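Local structure of OmpA family protein (Klebsiella pneumoniae subsp. pneumoniae, 7RJJ) at residues A[21-24]-A[25-28]. The protein probably ties the outer membrane to the cell wall through its peptidoglycan-binding OmpA-like domain, the part present here, which binds D-alanine. Numbering follows the deposited sequence.
Sequences VLKP and GSTK
Ser26 lays its hydroxymethyl group against the backbone carbonyl of Lys23 and the first part of the lysine side chain. Ser26 OG donates a hydrogen bond of 2.8 Å to Lys23 O. The hydroxyl approaches bent from the carbonyl direction, at a C=O...OG angle of 134°, and stands 28° out of the carbonyl plane. Ser26 CB lies 3.4 Å from the same Lys23 O. The hydroxyl sits beside its own backbone N (chi1 -69°), which turns it back along the chain. Lys23 CG passes alongside, 3.6 Å from Ser26 OG, and the rest of the lysine chain runs out extended. Residues 23 to 26 form a type II beta turn, with Pro24 and Gly25 at its corners. The positive phi of Gly25 suits the third position of such a turn. A water spans the mouth of the turn: it donates to Lys23 O at 2.9 Å and accepts from Ser26 N at 2.9 Å. Lys23 O is thus gripped twice, by the serine hydroxyl and by the water, which lie on opposite faces of its carbonyl plane. The turn leads the loop after strand 7-8 into helix 27-38 of the OmpA-like domain. Ser26 is buried and also touches Leu14. Leu22 CB comes within 4.5 Å of Ser26 CB, while the leucine side chain packs on Leu30 and, on helix 57-77, on Val71 and Trp74. Pro24 is exposed, and the Lys23 side chain lies about 11 Å from the bound D-alanine.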
# COMPACT_ATOMS: atom_id res chain seq x y z
N VAL A 21 1.92 -4.39 10.43
CA VAL A 21 2.93 -5.41 10.01
C VAL A 21 2.32 -6.23 8.88
O VAL A 21 1.08 -6.38 8.86
CB VAL A 21 3.37 -6.32 11.18
CG1 VAL A 21 4.21 -5.56 12.19
CG2 VAL A 21 2.18 -7.00 11.84
N LEU A 22 3.16 -6.70 7.95
CA LEU A 22 2.66 -7.50 6.80
C LEU A 22 2.27 -8.89 7.31
O LEU A 22 3.18 -9.66 7.66
CB LEU A 22 3.75 -7.51 5.73
CG LEU A 22 4.06 -6.13 5.15
CD1 LEU A 22 5.36 -6.12 4.37
CD2 LEU A 22 2.91 -5.63 4.30
N LYS A 23 0.96 -9.17 7.36
CA LYS A 23 0.42 -10.45 7.92
C LYS A 23 1.01 -11.66 7.21
O LYS A 23 1.49 -11.57 6.07
CB LYS A 23 -1.11 -10.51 7.79
CG LYS A 23 -1.64 -10.78 6.39
CD LYS A 23 -3.15 -10.93 6.29
CE LYS A 23 -3.60 -11.20 4.87
NZ LYS A 23 -5.07 -11.36 4.76
N PRO A 24 0.97 -12.84 7.85
CA PRO A 24 1.46 -14.07 7.22
C PRO A 24 0.78 -14.32 5.86
O PRO A 24 -0.40 -14.03 5.74
CB PRO A 24 1.07 -15.17 8.21
CG PRO A 24 0.95 -14.46 9.54
CD PRO A 24 0.46 -13.07 9.21
N GLY A 25 1.54 -14.82 4.88
CA GLY A 25 1.00 -15.15 3.54
C GLY A 25 0.91 -13.94 2.63
O GLY A 25 0.10 -13.99 1.68
N SER A 26 1.71 -12.90 2.89
CA SER A 26 1.68 -11.67 2.06
C SER A 26 2.76 -11.71 0.97
O SER A 26 2.67 -10.88 0.04
CB SER A 26 1.87 -10.44 2.92
OG SER A 26 0.75 -10.21 3.77
N THR A 27 3.68 -12.68 1.03
CA THR A 27 4.87 -12.65 0.13
C THR A 27 4.52 -12.72 -1.37
O THR A 27 5.18 -12.01 -2.14
CB THR A 27 5.85 -13.76 0.49
OG1 THR A 27 6.08 -13.67 1.90
CG2 THR A 27 7.15 -13.67 -0.28
N LYS A 28 3.58 -13.56 -1.78
CA LYS A 28 3.28 -13.68 -3.23
C LYS A 28 2.74 -12.36 -3.79
O LYS A 28 3.17 -12.00 -4.91
CB LYS A 28 2.33 -14.85 -3.49
CG LYS A 28 1.97 -15.06 -4.95
CD LYS A 28 1.10 -16.27 -5.18
CE LYS A 28 0.52 -16.33 -6.58
NZ LYS A 28 1.58 -16.32 -7.62
O HOH W 1 3.94 -12.46 4.69